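PDB 3QAT: malonyl CoA-acyl carrier protein transacylase from Bartonella henselae, which probably transfers the malonyl group from malonyl-CoA to the acyl carrier protein, a step that supplies fatty acid biosynthesis. Local coordinates for residues A8-G13 with K285-L290; Y102-A107 with V232-N237; A165-N168 with Q172-I175; E265-I270 with N276-I281; W269-G274 with R293-I298. One frame throughout, in Å; residues are numbered along the deposited sequence.

In the fold
Contacts 1, 2 and 4 are buried and apolar. They pack helices against the parallel sheet of the acyl transferase fold and, in contact 2, against strand 234-235 beside it. Contacts 1 and 4 meet on adjacent strands, 6-11 and 275-281, with centres about 8 Å apart. Contact 2 reaches contact 1 through Phe11 and contact 4 through Ile235. Contact 5 lies at the surface, about 6 Å from contact 4 between centres. Both use helix 263-272, but contact 5 is built on helix ends and an Asx turn. Contact 3, also largely buried, belongs to the separate mixed sheet. It is held by backbone hydrogen bonds and asparagine amides, and touches helix 286-294 of contacts 1 and 5.

Contact 1 of 5, residues A8-G13 with K285-L290; sequences AFTFPG and KVLTGL
Thr10 OG1 is hydrogen-bonded to the carbonyl oxygen of Phe279 on the next strand, and on another side it lies 3.8 Å from CD1 of Leu287. The same carbonyl oxygen also accepts the backbone N of Thr10, so two donors from one residue hold it. The setting is the parallel sheet of the α/β acyl transferase core. Strand 8-11 is an inner strand there, and helix 286-290 comes up against its C-terminal end.

Leu287 carries nearly all of the packing. Its CG stands beside the backbone N (chi1 -58°), and CD1 then runs on in the extended direction (chi2 -179°), which drives that methyl into the strand end. CD1 of Leu287 meets CB of Pro12 at 4.2 Å, while CG of Leu287 stands 4.1 Å from Pro12 CA. Thr10 and Leu287 pass each other in opposite directions. Leu287 also touches Trp263 and His97. Glu280 holds the first turn of the helix, with OE2 bonded to Leu287 N and OE1 to Thr288 OG1.

The CA-CB bond of Phe11 points away from this helix, and its ring packs on Ser73 and Ile77 of helix 62-82. Its backbone still takes part. Leu287 CD1 sits over the face of the peptide that joins Phe11 to Pro12, 3.5 Å from Phe11 C and 3.6 Å from Pro12 N.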
# COMPACT_ATOMS: atom_id res chain seq x y z
N ALA A 8 -9.96 -2.92 12.33
CA ALA A 8 -9.65 -3.04 10.91
C ALA A 8 -8.19 -3.41 10.79
O ALA A 8 -7.36 -3.01 11.63
CB ALA A 8 -9.93 -1.73 10.18
N PHE A 9 -7.87 -4.18 9.76
CA PHE A 9 -6.46 -4.48 9.43
C PHE A 9 -6.06 -3.62 8.22
O PHE A 9 -6.74 -3.65 7.17
CB PHE A 9 -6.30 -5.96 9.07
CG PHE A 9 -6.18 -6.90 10.24
CD1 PHE A 9 -6.45 -6.50 11.57
CD2 PHE A 9 -5.77 -8.22 10.02
CE1 PHE A 9 -6.33 -7.40 12.63
CE2 PHE A 9 -5.66 -9.14 11.07
CZ PHE A 9 -5.93 -8.73 12.38
N THR A 10 -4.93 -2.93 8.34
CA THR A 10 -4.42 -2.09 7.24
C THR A 10 -3.03 -2.60 6.86
O THR A 10 -2.28 -3.09 7.72
CB THR A 10 -4.35 -0.59 7.60
OG1 THR A 10 -3.44 -0.37 8.68
CG2 THR A 10 -5.75 -0.05 8.00
N PHE A 11 -2.72 -2.50 5.57
CA PHE A 11 -1.51 -3.13 5.02
C PHE A 11 -0.64 -2.10 4.34
O PHE A 11 -1.11 -1.38 3.45
CB PHE A 11 -1.95 -4.24 4.04
CG PHE A 11 -2.67 -5.39 4.72
CD1 PHE A 11 -4.03 -5.30 5.06
CD2 PHE A 11 -1.97 -6.54 5.07
CE1 PHE A 11 -4.68 -6.37 5.71
CE2 PHE A 11 -2.60 -7.61 5.73
CZ PHE A 11 -3.96 -7.53 6.06
N PRO A 12 0.63 -2.01 4.76
CA PRO A 12 1.48 -0.96 4.24
C PRO A 12 1.92 -1.15 2.80
O PRO A 12 1.85 -2.28 2.24
CB PRO A 12 2.69 -0.96 5.19
CG PRO A 12 2.72 -2.30 5.80
CD PRO A 12 1.28 -2.82 5.81
N GLY A 13 2.35 -0.04 2.21
CA GLY A 13 2.81 -0.04 0.82
C GLY A 13 4.23 0.45 0.66
O GLY A 13 4.99 0.51 1.63
N LYS A 285 6.09 1.27 10.66
CA LYS A 285 5.06 1.98 11.42
C LYS A 285 4.52 3.17 10.64
O LYS A 285 3.98 4.11 11.24
CB LYS A 285 5.57 2.37 12.83
CG LYS A 285 6.84 3.12 12.83
CD LYS A 285 7.27 3.46 14.27
CE LYS A 285 7.73 2.26 15.06
NZ LYS A 285 8.10 2.70 16.45
N VAL A 286 4.64 3.10 9.31
CA VAL A 286 4.24 4.23 8.46
C VAL A 286 2.72 4.52 8.53
O VAL A 286 2.32 5.67 8.79
CB VAL A 286 4.66 4.02 6.99
CG1 VAL A 286 4.15 5.19 6.12
CG2 VAL A 286 6.19 3.93 6.92
N LEU A 287 1.89 3.49 8.36
CA LEU A 287 0.44 3.74 8.40
C LEU A 287 -0.02 4.15 9.78
O LEU A 287 -0.95 4.97 9.91
CB LEU A 287 -0.38 2.53 7.90
CG LEU A 287 -0.04 2.10 6.48
CD1 LEU A 287 -0.94 0.90 6.10
CD2 LEU A 287 -0.25 3.25 5.48
N THR A 288 0.61 3.59 10.81
CA THR A 288 0.28 3.94 12.20
C THR A 288 0.56 5.42 12.47
O THR A 288 -0.25 6.10 13.13
CB THR A 288 1.03 2.98 13.15
OG1 THR A 288 0.56 1.65 12.93
CG2 THR A 288 0.80 3.36 14.63
N GLY A 289 1.68 5.92 11.94
CA GLY A 289 2.02 7.36 12.04
C GLY A 289 0.94 8.23 11.41
O GLY A 289 0.49 9.22 12.00
N LEU A 290 0.47 7.83 10.23
CA LEU A 290 -0.60 8.56 9.55
C LEU A 290 -1.91 8.51 10.34
O LEU A 290 -2.58 9.53 10.48
CB LEU A 290 -0.82 8.03 8.13
CG LEU A 290 0.32 8.16 7.14
CD1 LEU A 290 0.02 7.46 5.82
CD2 LEU A 290 0.61 9.66 6.88

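Contact 2 of 5, residues Y102-A107 with V232-N237; sequences YSALCA and VPLIAN
Ala104 is the first residue of helix segment 102-107 to touch strand 234-235. Its CB points at the strand and meets CD1 of Leu234 at 3.8 Å. Ala104 has only this methyl, and the Leu234 branch lies directly on it. Leu105 follows and takes the other branch. Its CA-CB bond does not aim at the strand, but CG stands beside the backbone N (chi1 -70°), and the CD2 branch reaches Leu234. CD2 of Leu105 lies 4.0 Å from CD2 of Leu234 and 4.1 Å from Leu234 CB. The two leucine side chains run nearly perpendicular to each other.

Leu234 is therefore forked between two consecutive helix residues. Its CG points opposite to the backbone N (chi1 176°), which carries both methyls toward the helix. The backbones stay well apart, with 7.2 Å between CA of Leu105 and CA of Leu234. No hydrogen bond crosses the contact, so it is held by apolar packing alone.

The helix follows strand 93-96 and the GHSLG sequence, which fits the pattern of a nucleophile elbow. Asn237 ties the far end of segment 232-237 to that turn, through Gly96 O and Ser98 N. Pro233 and Ile235 pair by backbone with Val94, so the segment runs beside strand 93-96. Leu105 also packs on Ile249 and Leu253 of helix 246-258, while Cys106 and Ala107 face Met74 of helix 62-82.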
# COMPACT_ATOMS: atom_id res chain seq x y z
N TYR A 102 -3.46 -5.51 -2.34
CA TYR A 102 -3.25 -6.90 -2.69
C TYR A 102 -2.97 -7.74 -1.47
O TYR A 102 -3.50 -8.83 -1.34
CB TYR A 102 -2.13 -7.07 -3.75
CG TYR A 102 -2.46 -6.38 -5.06
CD1 TYR A 102 -2.96 -7.12 -6.16
CD2 TYR A 102 -2.34 -5.00 -5.19
CE1 TYR A 102 -3.32 -6.50 -7.35
CE2 TYR A 102 -2.69 -4.35 -6.41
CZ TYR A 102 -3.19 -5.12 -7.47
OH TYR A 102 -3.54 -4.52 -8.65
N SER A 103 -2.14 -7.21 -0.56
CA SER A 103 -1.93 -7.92 0.71
C SER A 103 -3.24 -8.11 1.47
O SER A 103 -3.50 -9.19 1.99
CB SER A 103 -0.97 -7.12 1.59
OG SER A 103 0.20 -6.79 0.85
N ALA A 104 -4.05 -7.07 1.49
CA ALA A 104 -5.37 -7.09 2.16
C ALA A 104 -6.28 -8.15 1.53
O ALA A 104 -6.93 -8.93 2.24
CB ALA A 104 -5.98 -5.72 2.06
N LEU A 105 -6.31 -8.19 0.21
CA LEU A 105 -7.14 -9.16 -0.50
C LEU A 105 -6.64 -10.59 -0.29
O LEU A 105 -7.44 -11.50 -0.16
CB LEU A 105 -7.28 -8.80 -1.98
CG LEU A 105 -8.13 -7.54 -2.27
CD1 LEU A 105 -7.97 -7.07 -3.71
CD2 LEU A 105 -9.64 -7.81 -1.96
N CYS A 106 -5.32 -10.80 -0.24
CA CYS A 106 -4.82 -12.12 0.06
C CYS A 106 -5.22 -12.54 1.50
O CYS A 106 -5.64 -13.68 1.74
CB CYS A 106 -3.28 -12.14 -0.14
SG CYS A 106 -2.55 -13.79 0.06
N ALA A 107 -5.11 -11.60 2.44
CA ALA A 107 -5.45 -11.90 3.83
C ALA A 107 -6.94 -12.22 3.96
O ALA A 107 -7.34 -13.03 4.81
CB ALA A 107 -5.11 -10.72 4.72
N VAL A 232 -14.11 -10.48 4.40
CA VAL A 232 -14.56 -9.19 4.98
C VAL A 232 -14.28 -8.13 3.92
O VAL A 232 -13.42 -8.34 3.08
CB VAL A 232 -13.90 -8.86 6.34
CG1 VAL A 232 -14.09 -10.00 7.34
CG2 VAL A 232 -12.43 -8.51 6.21
N PRO A 233 -15.03 -7.00 3.93
CA PRO A 233 -14.91 -6.09 2.80
C PRO A 233 -13.58 -5.35 2.75
O PRO A 233 -12.97 -5.07 3.79
CB PRO A 233 -16.03 -5.06 3.03
CG PRO A 233 -17.00 -5.74 3.96
CD PRO A 233 -16.15 -6.62 4.83
N LEU A 234 -13.17 -5.04 1.52
CA LEU A 234 -12.03 -4.17 1.29
C LEU A 234 -12.49 -2.71 1.18
O LEU A 234 -13.37 -2.39 0.36
CB LEU A 234 -11.38 -4.60 -0.01
CG LEU A 234 -10.20 -3.72 -0.46
CD1 LEU A 234 -8.92 -4.05 0.33
CD2 LEU A 234 -9.98 -3.80 -1.98
N ILE A 235 -11.86 -1.80 1.94
CA ILE A 235 -12.16 -0.38 1.74
C ILE A 235 -11.18 0.11 0.66
O ILE A 235 -10.02 0.40 0.94
CB ILE A 235 -12.00 0.45 3.03
CG1 ILE A 235 -12.70 -0.22 4.22
CG2 ILE A 235 -12.53 1.90 2.79
CD1 ILE A 235 -14.20 -0.58 3.99
N ALA A 236 -11.64 0.15 -0.59
CA ALA A 236 -10.76 0.37 -1.74
C ALA A 236 -10.21 1.78 -1.79
O ALA A 236 -10.89 2.75 -1.47
CB ALA A 236 -11.49 0.04 -3.06
N ASN A 237 -8.96 1.89 -2.24
CA ASN A 237 -8.29 3.18 -2.36
C ASN A 237 -9.05 4.18 -3.25
O ASN A 237 -8.95 5.39 -3.02
CB ASN A 237 -6.89 3.02 -3.00
CG ASN A 237 -5.84 2.36 -2.11
OD1 ASN A 237 -4.75 2.10 -2.62
ND2 ASN A 237 -6.09 2.18 -0.82

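Contact 3 of 5, residues A165-N168 with Q172-I175; sequences ANDN and QIVI
Val174 O accepts two backbone N-H groups from the facing strand. Ala165 N is 2.7 Å from Val174 O, bent at 143°, and Asn166 N is 3.1 Å away and straighter, at 164°. Two residues facing one make a classic beta bulge. Beyond it the antiparallel hairpin 162-169/172-176 goes on with further backbone bonds. Val174 N returns a bond to Asn166 O at 3.0 Å, and Asn168 N reaches Gln172 O at 2.9 Å. Asp167 and Ile173 form a non-hydrogen-bonded pair on one face.

On the other face the Asn166 and Val174 side chains run alongside each other in one direction, with OD1 of Asn166 3.7 Å from CG2 of Val174. Asn166 ND2 turns back to Ala165 O at 2.9 Å, above the carbonyl plane. OD1 of Asn166 takes Asn168 ND2 in plane, on a lone pair, at 3.1 Å. A water links the same Asn168 ND2 to Gln172 OE1.

Further out, Asp167 OD2 forms a salt bridge with Arg264, and Asn168 OD1 is hydrogen-bonded to His97, within the elbow-like turn. The hairpin belongs to the smaller, ferredoxin-like part of the fold, and the Asn168-His97 bond joins it to the larger part.

Each asparagine amide thus has its oxygen and its nitrogen engaged, which fixes both flips and presents Asn168 OD1 to His97 in a set orientation.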
# COMPACT_ATOMS: atom_id res chain seq x y z
N ALA A 165 -1.30 12.11 -6.21
CA ALA A 165 -1.09 10.66 -6.17
C ALA A 165 -1.57 10.05 -4.85
O ALA A 165 -2.13 8.96 -4.84
CB ALA A 165 0.38 10.36 -6.37
N ASN A 166 -1.29 10.71 -3.73
CA ASN A 166 -1.77 10.20 -2.44
C ASN A 166 -2.35 11.37 -1.65
O ASN A 166 -1.74 12.46 -1.61
CB ASN A 166 -0.65 9.75 -1.50
CG ASN A 166 0.18 8.54 -1.93
OD1 ASN A 166 1.11 8.23 -1.17
ND2 ASN A 166 -0.13 7.82 -3.03
N ASP A 167 -3.45 11.15 -0.95
CA ASP A 167 -3.91 12.06 0.07
C ASP A 167 -3.75 11.26 1.37
O ASP A 167 -4.58 10.40 1.67
CB ASP A 167 -5.38 12.43 -0.20
CG ASP A 167 -6.00 13.29 0.91
OD1 ASP A 167 -5.26 13.97 1.63
OD2 ASP A 167 -7.24 13.28 1.08
N ASN A 168 -2.66 11.50 2.11
CA ASN A 168 -2.27 10.61 3.22
C ASN A 168 -2.74 10.96 4.62
O ASN A 168 -2.65 10.14 5.53
CB ASN A 168 -0.75 10.38 3.21
CG ASN A 168 -0.34 9.48 2.07
OD1 ASN A 168 -1.12 8.62 1.63
ND2 ASN A 168 0.90 9.66 1.57
N GLN A 172 -0.37 15.64 4.66
CA GLN A 172 0.60 15.04 3.72
C GLN A 172 -0.05 14.70 2.40
O GLN A 172 -1.01 13.91 2.36
CB GLN A 172 1.20 13.74 4.28
CG GLN A 172 2.08 13.97 5.49
CD GLN A 172 2.61 12.67 6.05
OE1 GLN A 172 2.98 11.74 5.31
NE2 GLN A 172 2.62 12.58 7.36
N ILE A 173 0.47 15.28 1.32
CA ILE A 173 -0.05 15.02 -0.02
C ILE A 173 1.14 14.73 -0.95
O ILE A 173 2.14 15.45 -0.93
CB ILE A 173 -0.90 16.20 -0.54
CG1 ILE A 173 -2.22 16.32 0.26
CG2 ILE A 173 -1.19 16.06 -2.07
CD1 ILE A 173 -3.06 17.52 -0.08
N VAL A 174 1.04 13.64 -1.72
CA VAL A 174 2.07 13.30 -2.70
C VAL A 174 1.53 13.59 -4.09
O VAL A 174 0.41 13.20 -4.41
CB VAL A 174 2.45 11.81 -2.60
CG1 VAL A 174 3.61 11.51 -3.52
CG2 VAL A 174 2.82 11.47 -1.15
N ILE A 175 2.30 14.33 -4.88
CA ILE A 175 1.93 14.60 -6.27
C ILE A 175 2.81 13.80 -7.24
O ILE A 175 3.86 13.27 -6.86
CB ILE A 175 2.01 16.12 -6.61
CG1 ILE A 175 3.40 16.67 -6.32
CG2 ILE A 175 0.91 16.87 -5.84
CD1 ILE A 175 3.60 18.13 -6.79
O HOH W 1 -3.59 14.56 3.36
O HOH W 2 2.98 11.47 2.48

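Contact 4 of 5, residues E265-I270 with N276-I281; sequences ETIEWI and NTLFEI
Leu278 projects from its strand and spreads its two methyls over two residues of the helix. CD1 of Leu278 lies on Ile267, 3.8 Å from CG2 and 4.1 Å from Ile267 CD1. The other branch of Leu278, CD2, meets CG2 of Ile270 at 3.8 Å. Leu278 crosses each isoleucine at a slant. The two isoleucines are three residues apart, so they sit on neighbouring turns of one helix face.

Both use CG2 for the closest approach. In Ile270 this branch lies opposite to the backbone N because CG1 stands beside that N (chi1 -69°). Ile267 adopts nearly the same first torsion, and its CA-CB bond runs past the strand instead of at it. CG2 and, further along the chain, CD1 still reach Leu278.

Helix 263-272 leads through a short turn into strand 275-281, and the helix packs back on one face of the parallel sheet. This α/β layering is that of the acyl transferase core. Strand 275-281 is an inner strand, lying between 6-11 and 299-303. The backbones remain 8.6 Å apart between CA of Ile267 and CA of Leu278, and no hydrogen bond crosses the gap.

Ile270 also touches Ala8 of strand 6-11 and Ile235 of strand 234-235. Phe279 points to the sheet face opposite Leu278, where it packs on Leu301 and Val303. There Thr277 CG2 stands 3.6 Å above the Phe279 ring plane, nearer the edge than the centre.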
# COMPACT_ATOMS: atom_id res chain seq x y z
N GLU A 265 -9.26 9.69 3.65
CA GLU A 265 -10.70 9.41 3.66
C GLU A 265 -11.00 7.98 4.11
O GLU A 265 -12.01 7.73 4.76
CB GLU A 265 -11.28 9.64 2.27
CG GLU A 265 -11.42 11.15 1.90
CD GLU A 265 -11.66 11.35 0.41
OE1 GLU A 265 -10.74 11.07 -0.41
OE2 GLU A 265 -12.77 11.79 0.06
N THR A 266 -10.08 7.06 3.78
CA THR A 266 -10.21 5.68 4.20
C THR A 266 -10.19 5.56 5.72
O THR A 266 -11.05 4.92 6.29
CB THR A 266 -9.10 4.81 3.55
OG1 THR A 266 -9.33 4.78 2.13
CG2 THR A 266 -9.15 3.38 4.08
N ILE A 267 -9.21 6.19 6.36
CA ILE A 267 -9.10 6.10 7.81
C ILE A 267 -10.29 6.83 8.48
O ILE A 267 -10.85 6.34 9.48
CB ILE A 267 -7.76 6.68 8.31
CG1 ILE A 267 -6.60 5.83 7.73
CG2 ILE A 267 -7.73 6.72 9.87
CD1 ILE A 267 -6.70 4.32 8.04
N GLU A 268 -10.67 7.97 7.91
CA GLU A 268 -11.84 8.70 8.44
C GLU A 268 -13.11 7.84 8.32
O GLU A 268 -13.90 7.80 9.27
CB GLU A 268 -12.00 10.06 7.76
CG GLU A 268 -10.91 11.05 8.19
CD GLU A 268 -10.95 12.38 7.46
OE1 GLU A 268 -11.67 12.51 6.45
OE2 GLU A 268 -10.25 13.32 7.88
N TRP A 269 -13.32 7.20 7.17
CA TRP A 269 -14.48 6.33 6.99
C TRP A 269 -14.46 5.17 7.99
O TRP A 269 -15.45 4.91 8.70
CB TRP A 269 -14.61 5.80 5.55
CG TRP A 269 -15.95 5.11 5.39
CD1 TRP A 269 -17.12 5.69 5.05
CD2 TRP A 269 -16.24 3.72 5.65
NE1 TRP A 269 -18.14 4.75 5.04
CE2 TRP A 269 -17.62 3.54 5.41
CE3 TRP A 269 -15.46 2.62 6.05
CZ2 TRP A 269 -18.26 2.30 5.58
CZ3 TRP A 269 -16.10 1.37 6.21
CH2 TRP A 269 -17.50 1.24 5.99
N ILE A 270 -13.35 4.45 8.05
CA ILE A 270 -13.26 3.32 8.97
C ILE A 270 -13.57 3.73 10.42
O ILE A 270 -14.33 3.04 11.11
CB ILE A 270 -11.89 2.59 8.84
CG1 ILE A 270 -11.79 1.87 7.49
CG2 ILE A 270 -11.70 1.57 9.96
CD1 ILE A 270 -10.34 1.36 7.18
N ASN A 276 -12.70 1.13 16.23
CA ASN A 276 -11.89 1.96 17.12
C ASN A 276 -10.41 1.58 17.21
O ASN A 276 -9.65 2.26 17.89
CB ASN A 276 -12.54 2.13 18.52
CG ASN A 276 -12.60 0.83 19.36
OD1 ASN A 276 -13.13 0.86 20.49
ND2 ASN A 276 -12.09 -0.29 18.83
N THR A 277 -10.03 0.49 16.54
CA THR A 277 -8.65 0.03 16.61
C THR A 277 -8.17 -0.28 15.19
O THR A 277 -8.78 -1.08 14.50
CB THR A 277 -8.48 -1.23 17.49
OG1 THR A 277 -8.97 -0.95 18.81
CG2 THR A 277 -7.00 -1.60 17.62
N LEU A 278 -7.08 0.36 14.78
CA LEU A 278 -6.51 0.13 13.45
C LEU A 278 -5.19 -0.57 13.61
O LEU A 278 -4.26 0.01 14.21
CB LEU A 278 -6.26 1.48 12.76
CG LEU A 278 -7.45 2.36 12.41
CD1 LEU A 278 -6.93 3.76 12.12
CD2 LEU A 278 -8.16 1.82 11.19
N PHE A 279 -5.08 -1.77 13.06
CA PHE A 279 -3.84 -2.54 13.13
C PHE A 279 -3.11 -2.35 11.79
O PHE A 279 -3.75 -2.34 10.75
CB PHE A 279 -4.14 -4.02 13.32
CG PHE A 279 -4.69 -4.36 14.67
CD1 PHE A 279 -3.86 -4.49 15.77
CD2 PHE A 279 -6.06 -4.55 14.82
CE1 PHE A 279 -4.39 -4.84 17.02
CE2 PHE A 279 -6.60 -4.88 16.05
CZ PHE A 279 -5.75 -5.04 17.15
N GLU A 280 -1.80 -2.14 11.88
CA GLU A 280 -0.90 -2.12 10.71
C GLU A 280 -0.16 -3.46 10.67
O GLU A 280 0.67 -3.77 11.54
CB GLU A 280 0.09 -0.95 10.84
CG GLU A 280 1.08 -0.88 9.67
CD GLU A 280 1.89 0.42 9.62
OE1 GLU A 280 1.97 1.12 10.68
OE2 GLU A 280 2.39 0.74 8.50
N ILE A 281 -0.45 -4.25 9.63
CA ILE A 281 0.02 -5.62 9.56
C ILE A 281 1.24 -5.72 8.66
O ILE A 281 1.13 -5.47 7.47
CB ILE A 281 -1.10 -6.54 8.97
CG1 ILE A 281 -2.42 -6.44 9.75
CG2 ILE A 281 -0.61 -8.00 8.90
CD1 ILE A 281 -2.30 -6.84 11.24

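Contact 5 of 5, residues W269-G274 with R293-I298; sequences WISANG and RINKDI
Ser271 and Ile298 bring the two backbones to 7.2 Å, measured between their CA atoms. Each segment is the end of a helix. In 269-274 the last turn tightens: Asn273 N bonds to Ile270 O at 3.2 Å, and Ala272 N makes a weak bond to Trp269 O. The side-chain ND2 of Asn273 also bonds to Trp269 O. Gly274 then takes a positive phi of 95° and leads into strand 275-281. In 293-298 the helix stops at Ile294, and Asn295 opens an Asx turn. OD1 of Asn295 accepts Asp297 N at 2.8 Å, in the carbonyl plane. It also accepts Ile298 N, which sits well above that plane. Two bonds thus hold the Asn295 oxygen and shape the loop toward strand 299-303.

The amide nitrogen of Asn295 is left facing the neighbouring helix. CG stands opposite to the backbone N (chi1 -177°), and ND2 of Asn295 rests 3.5 Å from CB of Ser271. This is packing, not a hydrogen bond. Ser271 OG is bonded instead to Ile267 O, one turn back in its own helix. OG of Ser271 also meets CG2 of Ile298 at 3.5 Å. Ile298 packs on Leu278 as well, so the patch continues into the apolar layer under the helix.

The contact is small and lies near the surface, joining the ends of helices 263-272 and 286-294. The same Ile298 methyl, CG2, lies 4.0 Å from CB of Ser271.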
# COMPACT_ATOMS: atom_id res chain seq x y z
N TRP A 269 -13.32 7.20 7.17
CA TRP A 269 -14.48 6.33 6.99
C TRP A 269 -14.46 5.17 7.99
O TRP A 269 -15.45 4.91 8.70
CB TRP A 269 -14.61 5.80 5.55
CG TRP A 269 -15.95 5.11 5.39
CD1 TRP A 269 -17.12 5.69 5.05
CD2 TRP A 269 -16.24 3.72 5.65
NE1 TRP A 269 -18.14 4.75 5.04
CE2 TRP A 269 -17.62 3.54 5.41
CE3 TRP A 269 -15.46 2.62 6.05
CZ2 TRP A 269 -18.26 2.30 5.58
CZ3 TRP A 269 -16.10 1.37 6.21
CH2 TRP A 269 -17.50 1.24 5.99
N ILE A 270 -13.35 4.45 8.05
CA ILE A 270 -13.26 3.32 8.97
C ILE A 270 -13.57 3.73 10.42
O ILE A 270 -14.33 3.04 11.11
CB ILE A 270 -11.89 2.59 8.84
CG1 ILE A 270 -11.79 1.87 7.49
CG2 ILE A 270 -11.70 1.57 9.96
CD1 ILE A 270 -10.34 1.36 7.18
N SER A 271 -13.00 4.85 10.86
CA SER A 271 -13.16 5.32 12.24
C SER A 271 -14.59 5.71 12.56
O SER A 271 -15.00 5.62 13.72
CB SER A 271 -12.25 6.52 12.50
OG SER A 271 -10.91 6.11 12.28
N ALA A 272 -15.33 6.13 11.54
CA ALA A 272 -16.74 6.56 11.70
C ALA A 272 -17.73 5.42 11.53
O ALA A 272 -18.93 5.58 11.79
CB ALA A 272 -17.06 7.67 10.72
N ASN A 273 -17.27 4.25 11.09
CA ASN A 273 -18.18 3.17 10.76
C ASN A 273 -17.92 1.91 11.56
O ASN A 273 -17.90 0.80 11.03
CB ASN A 273 -18.25 2.93 9.24
CG ASN A 273 -18.95 4.08 8.50
OD1 ASN A 273 -20.17 4.04 8.28
ND2 ASN A 273 -18.20 5.14 8.19
N GLY A 274 -17.73 2.11 12.87
CA GLY A 274 -17.79 1.02 13.83
C GLY A 274 -16.47 0.39 14.21
O GLY A 274 -16.45 -0.71 14.78
N ARG A 293 -2.19 10.92 13.18
CA ARG A 293 -2.32 12.30 12.71
C ARG A 293 -3.74 12.56 12.23
O ARG A 293 -4.27 13.65 12.44
CB ARG A 293 -1.31 12.62 11.62
CG ARG A 293 0.12 12.74 12.15
CD ARG A 293 1.14 12.93 11.03
NE ARG A 293 2.52 12.88 11.53
CZ ARG A 293 3.17 13.91 12.08
NH1 ARG A 293 2.57 15.10 12.22
NH2 ARG A 293 4.42 13.75 12.50
N ILE A 294 -4.36 11.56 11.62
CA ILE A 294 -5.72 11.70 11.10
C ILE A 294 -6.78 11.75 12.19
O ILE A 294 -7.74 12.53 12.11
CB ILE A 294 -6.04 10.55 10.11
CG1 ILE A 294 -5.15 10.67 8.86
CG2 ILE A 294 -7.55 10.56 9.72
CD1 ILE A 294 -5.06 9.36 8.04
N ASN A 295 -6.63 10.89 13.20
CA ASN A 295 -7.63 10.74 14.25
C ASN A 295 -6.91 10.48 15.58
O ASN A 295 -6.26 9.46 15.74
CB ASN A 295 -8.58 9.59 13.89
CG ASN A 295 -9.73 9.40 14.90
OD1 ASN A 295 -9.52 9.41 16.12
ND2 ASN A 295 -10.94 9.20 14.38
N LYS A 296 -7.01 11.42 16.51
CA LYS A 296 -6.31 11.32 17.79
C LYS A 296 -6.98 10.38 18.81
O LYS A 296 -6.40 10.07 19.85
CB LYS A 296 -6.13 12.72 18.40
N ASP A 297 -8.19 9.91 18.51
CA ASP A 297 -8.95 9.10 19.46
C ASP A 297 -8.87 7.60 19.21
O ASP A 297 -9.08 6.81 20.13
CB ASP A 297 -10.42 9.52 19.50
CG ASP A 297 -10.61 10.98 19.89
OD1 ASP A 297 -9.85 11.49 20.74
OD2 ASP A 297 -11.54 11.59 19.33
N ILE A 298 -8.60 7.20 17.97
CA ILE A 298 -8.50 5.77 17.66
C ILE A 298 -7.21 5.19 18.23
O ILE A 298 -6.22 5.89 18.42
CB ILE A 298 -8.57 5.48 16.14
CG1 ILE A 298 -7.64 6.43 15.40
CG2 ILE A 298 -10.03 5.55 15.65
CD1 ILE A 298 -7.36 6.07 13.97